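Local coordinates for CRISPR system Cmr subunit Cmr6 (Pyrococcus furiosus, PDB 4W8V), which binds RNA as a subunit of the type III-B Cmr ribonucleoprotein complex, which it caps together with Cmr1 in CRISPR defence against mobile genetic elements, at residues Arg60-Asn72 with Ala100-Leu114. Residues are numbered along the deposited sequence; the frame is centred on the assembly and turned at random.
Sequences RHLTYYVLAEFIN and AKVPERCSRLCKEFL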
# COMPACT_ATOMS: atom_id res chain seq x y z
N ARG A 60 4.32 -0.41 -2.98
CA ARG A 60 5.62 0.18 -3.31
C ARG A 60 6.58 0.15 -2.11
O ARG A 60 7.71 -0.31 -2.21
CB ARG A 60 5.48 1.66 -3.70
CG ARG A 60 5.10 2.03 -5.11
CD ARG A 60 5.30 3.55 -5.21
NE ARG A 60 4.66 4.19 -6.36
CZ ARG A 60 5.25 4.38 -7.54
NH1 ARG A 60 6.50 3.97 -7.73
NH2 ARG A 60 4.60 4.97 -8.53
N HIS A 61 6.09 0.68 -1.00
CA HIS A 61 6.86 0.84 0.22
C HIS A 61 7.42 -0.48 0.69
O HIS A 61 8.59 -0.58 1.06
CB HIS A 61 6.00 1.46 1.31
CG HIS A 61 6.71 1.70 2.60
ND1 HIS A 61 6.92 0.70 3.53
CD2 HIS A 61 7.23 2.83 3.15
CE1 HIS A 61 7.56 1.20 4.58
NE2 HIS A 61 7.75 2.48 4.37
N LEU A 62 6.56 -1.49 0.67
CA LEU A 62 6.94 -2.85 1.03
C LEU A 62 8.16 -3.29 0.24
O LEU A 62 9.12 -3.82 0.82
CB LEU A 62 5.77 -3.80 0.78
CG LEU A 62 6.04 -5.30 0.92
CD1 LEU A 62 6.54 -5.65 2.30
CD2 LEU A 62 4.76 -6.08 0.62
N THR A 63 8.13 -3.06 -1.07
CA THR A 63 9.19 -3.56 -1.93
C THR A 63 10.50 -2.78 -1.77
O THR A 63 11.57 -3.33 -2.01
CB THR A 63 8.78 -3.54 -3.42
OG1 THR A 63 8.78 -2.20 -3.89
CG2 THR A 63 7.39 -4.15 -3.59
N TYR A 64 10.42 -1.52 -1.38
CA TYR A 64 11.65 -0.74 -1.18
C TYR A 64 12.28 -1.18 0.12
O TYR A 64 13.50 -1.16 0.27
CB TYR A 64 11.38 0.76 -1.14
CG TYR A 64 10.60 1.30 -2.31
CD1 TYR A 64 10.67 0.69 -3.55
CD2 TYR A 64 9.79 2.41 -2.17
CE1 TYR A 64 9.95 1.18 -4.61
CE2 TYR A 64 9.08 2.91 -3.22
CZ TYR A 64 9.16 2.30 -4.44
OH TYR A 64 8.44 2.80 -5.49
N TYR A 65 11.43 -1.56 1.07
CA TYR A 65 11.86 -2.03 2.36
C TYR A 65 12.62 -3.35 2.24
O TYR A 65 13.70 -3.53 2.80
CB TYR A 65 10.66 -2.18 3.28
CG TYR A 65 10.95 -2.63 4.68
CD1 TYR A 65 10.97 -3.99 5.00
CD2 TYR A 65 11.18 -1.72 5.69
CE1 TYR A 65 11.22 -4.42 6.30
CE2 TYR A 65 11.44 -2.13 6.98
CZ TYR A 65 11.45 -3.47 7.29
OH TYR A 65 11.71 -3.87 8.58
N VAL A 66 12.04 -4.28 1.49
CA VAL A 66 12.65 -5.58 1.28
C VAL A 66 13.94 -5.46 0.47
O VAL A 66 14.96 -6.06 0.82
CB VAL A 66 11.66 -6.53 0.56
CG1 VAL A 66 12.37 -7.70 -0.07
CG2 VAL A 66 10.58 -6.98 1.54
N LEU A 67 13.91 -4.66 -0.60
CA LEU A 67 15.06 -4.56 -1.50
C LEU A 67 16.24 -3.83 -0.87
O LEU A 67 17.37 -3.94 -1.35
CB LEU A 67 14.66 -3.87 -2.80
CG LEU A 67 14.02 -4.81 -3.83
CD1 LEU A 67 13.59 -4.06 -5.09
CD2 LEU A 67 14.99 -5.92 -4.17
N ALA A 68 15.98 -3.09 0.20
CA ALA A 68 17.04 -2.43 0.96
C ALA A 68 17.95 -3.50 1.57
O ALA A 68 19.15 -3.28 1.75
CB ALA A 68 16.46 -1.52 2.03
N GLU A 69 17.38 -4.65 1.89
CA GLU A 69 18.15 -5.77 2.41
C GLU A 69 19.09 -6.36 1.34
O GLU A 69 20.00 -7.12 1.66
CB GLU A 69 17.22 -6.87 2.94
CG GLU A 69 16.10 -6.38 3.85
CD GLU A 69 15.19 -7.51 4.35
OE1 GLU A 69 15.71 -8.59 4.70
OE2 GLU A 69 13.96 -7.30 4.40
N PHE A 70 18.87 -5.99 0.07
CA PHE A 70 19.64 -6.55 -1.06
C PHE A 70 20.88 -5.73 -1.43
O PHE A 70 21.60 -6.10 -2.36
CB PHE A 70 18.75 -6.67 -2.31
CG PHE A 70 17.71 -7.75 -2.22
CD1 PHE A 70 16.78 -7.76 -1.19
CD2 PHE A 70 17.64 -8.75 -3.17
CE1 PHE A 70 15.82 -8.74 -1.10
CE2 PHE A 70 16.69 -9.75 -3.08
CZ PHE A 70 15.77 -9.74 -2.05
N ILE A 71 21.14 -4.63 -0.74
CA ILE A 71 22.34 -3.84 -0.98
C ILE A 71 23.05 -3.58 0.35
O ILE A 71 22.46 -3.78 1.41
CB ILE A 71 22.03 -2.51 -1.71
CG1 ILE A 71 21.09 -1.63 -0.90
CG2 ILE A 71 21.36 -2.78 -3.05
CD1 ILE A 71 20.51 -0.47 -1.69
N ASN A 72 24.31 -3.17 0.30
CA ASN A 72 25.10 -2.97 1.51
C ASN A 72 26.15 -1.88 1.34
O ASN A 72 25.83 -0.69 1.34
CB ASN A 72 25.77 -4.27 1.95
N ALA A 100 22.64 -5.44 -6.66
CA ALA A 100 21.83 -6.03 -5.62
C ALA A 100 21.96 -7.55 -5.63
O ALA A 100 21.87 -8.18 -6.68
CB ALA A 100 20.38 -5.62 -5.77
N LYS A 101 22.18 -8.13 -4.45
CA LYS A 101 22.29 -9.57 -4.31
C LYS A 101 21.34 -10.02 -3.22
O LYS A 101 21.09 -9.28 -2.27
CB LYS A 101 23.72 -9.99 -3.97
CG LYS A 101 24.77 -9.47 -4.95
CD LYS A 101 26.18 -9.86 -4.51
CE LYS A 101 27.23 -9.31 -5.47
NZ LYS A 101 28.61 -9.79 -5.15
N VAL A 102 20.79 -11.22 -3.36
CA VAL A 102 19.95 -11.81 -2.33
C VAL A 102 20.75 -11.91 -1.04
O VAL A 102 21.87 -12.41 -1.04
CB VAL A 102 19.41 -13.20 -2.74
CG1 VAL A 102 18.60 -13.81 -1.61
CG2 VAL A 102 18.56 -13.09 -3.99
N PRO A 103 20.18 -11.41 0.07
CA PRO A 103 20.87 -11.38 1.36
C PRO A 103 21.06 -12.74 2.02
O PRO A 103 20.30 -13.68 1.77
CB PRO A 103 19.97 -10.49 2.22
CG PRO A 103 18.63 -10.59 1.59
CD PRO A 103 18.89 -10.71 0.12
N GLU A 104 22.08 -12.82 2.87
CA GLU A 104 22.40 -13.99 3.67
C GLU A 104 21.29 -14.29 4.67
O GLU A 104 20.78 -15.41 4.73
CB GLU A 104 23.73 -13.78 4.40
CG GLU A 104 24.17 -14.93 5.29
CD GLU A 104 25.60 -14.76 5.77
OE1 GLU A 104 26.23 -13.73 5.44
OE2 GLU A 104 26.10 -15.66 6.48
N ARG A 105 20.91 -13.28 5.44
CA ARG A 105 19.80 -13.39 6.38
C ARG A 105 18.64 -12.51 5.91
O ARG A 105 18.79 -11.31 5.74
CB ARG A 105 20.23 -12.98 7.78
CG ARG A 105 21.38 -13.80 8.35
CD ARG A 105 22.01 -13.10 9.55
NE ARG A 105 21.07 -12.91 10.64
CZ ARG A 105 21.23 -12.03 11.62
NH1 ARG A 105 22.29 -11.24 11.62
NH2 ARG A 105 20.32 -11.92 12.58
N CYS A 106 17.47 -13.11 5.69
CA CYS A 106 16.32 -12.35 5.20
C CYS A 106 15.31 -12.09 6.30
O CYS A 106 15.12 -12.92 7.19
CB CYS A 106 15.64 -13.09 4.04
SG CYS A 106 16.71 -13.40 2.63
N SER A 107 14.64 -10.95 6.23
CA SER A 107 13.51 -10.70 7.12
C SER A 107 12.37 -11.59 6.67
O SER A 107 12.44 -12.18 5.60
CB SER A 107 13.09 -9.23 7.09
OG SER A 107 12.47 -8.88 5.85
N ARG A 108 11.33 -11.70 7.49
CA ARG A 108 10.14 -12.43 7.10
C ARG A 108 9.56 -11.82 5.83
O ARG A 108 9.23 -12.52 4.88
CB ARG A 108 9.10 -12.42 8.22
CG ARG A 108 7.96 -13.39 8.03
CD ARG A 108 6.99 -13.19 9.17
NE ARG A 108 6.63 -11.78 9.27
CZ ARG A 108 5.58 -11.23 8.67
NH1 ARG A 108 4.77 -11.98 7.93
NH2 ARG A 108 5.34 -9.93 8.82
N LEU A 109 9.47 -10.49 5.80
CA LEU A 109 8.91 -9.80 4.64
C LEU A 109 9.76 -10.09 3.41
O LEU A 109 9.23 -10.27 2.32
CB LEU A 109 8.83 -8.29 4.89
CG LEU A 109 7.80 -7.83 5.93
CD1 LEU A 109 7.84 -6.32 6.08
CD2 LEU A 109 6.40 -8.30 5.55
N CYS A 110 11.07 -10.15 3.60
CA CYS A 110 11.97 -10.52 2.51
C CYS A 110 11.71 -11.95 2.02
O CYS A 110 11.67 -12.19 0.82
CB CYS A 110 13.42 -10.38 2.96
SG CYS A 110 14.60 -10.76 1.67
N LYS A 111 11.53 -12.89 2.95
CA LYS A 111 11.22 -14.27 2.60
C LYS A 111 9.93 -14.33 1.78
O LYS A 111 9.89 -14.95 0.72
CB LYS A 111 11.05 -15.16 3.85
CG LYS A 111 12.23 -15.21 4.81
CD LYS A 111 13.27 -16.22 4.38
CE LYS A 111 14.40 -16.34 5.40
NZ LYS A 111 13.94 -16.90 6.71
N GLU A 112 8.89 -13.68 2.27
CA GLU A 112 7.59 -13.65 1.61
C GLU A 112 7.69 -13.06 0.22
O GLU A 112 7.07 -13.54 -0.72
CB GLU A 112 6.58 -12.85 2.43
CG GLU A 112 6.16 -13.49 3.74
CD GLU A 112 5.02 -14.47 3.56
OE1 GLU A 112 5.08 -15.29 2.63
OE2 GLU A 112 4.05 -14.40 4.35
N PHE A 113 8.49 -12.01 0.11
CA PHE A 113 8.72 -11.34 -1.17
C PHE A 113 9.30 -12.29 -2.20
O PHE A 113 8.86 -12.33 -3.34
CB PHE A 113 9.66 -10.16 -0.95
CG PHE A 113 10.04 -9.45 -2.21
CD1 PHE A 113 11.26 -9.69 -2.82
CD2 PHE A 113 9.18 -8.52 -2.76
CE1 PHE A 113 11.61 -9.02 -3.96
CE2 PHE A 113 9.53 -7.83 -3.91
CZ PHE A 113 10.75 -8.08 -4.51
N LEU A 114 10.31 -13.05 -1.78
CA LEU A 114 11.01 -13.97 -2.67
C LEU A 114 10.15 -15.16 -3.06
O LEU A 114 10.36 -15.76 -4.11
CB LEU A 114 12.30 -14.44 -1.99
CG LEU A 114 13.33 -13.31 -1.90
CD1 LEU A 114 14.45 -13.67 -0.93
CD2 LEU A 114 13.86 -13.02 -3.29
O HOH W 1 18.32 -8.46 5.98
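The N-cap of helix 108-116 is where E69, in the type I beta turn A68-I71, grips S107. Both carboxylate oxygens take part through their syn lone pairs: OE1 accepts from S107 N at 3.0 Å (163°), while OE2 accepts from S107 OG at 2.6 Å. That hydroxyl oxygen in turn accepts from C110 N, so the carboxylate fixes the capping residue, and a water ties OE1 to R105 O. The helix dipole probably favours this charge.

The F70 ring is clasped: P103 CD sits over the centre of one face (CH-pi, 3.7 Å from the centroid), L67 CD2 lies over the opposite face, nearer the rim, and L114 CD2 meets the edge. C110 SG approaches F70 CE1 obliquely at 3.6 Å. The loop 100-107 is pinned by a hydrogen bond from K101 N to F70 O (3.0 Å). V66 points at helix 108-116, its CG1 (anti to the backbone N, chi1 161°) 3.6 Å from F113 CD1 and its CG2 beside the L109 carbonyl. With the axes of 60-68 and 108-114 crossing at -106°, this is near-perpendicular helix-helix packing within the RAMP-superfamily part of Cmr6, with a serine N-cap held by a carboxylate from the partner segment.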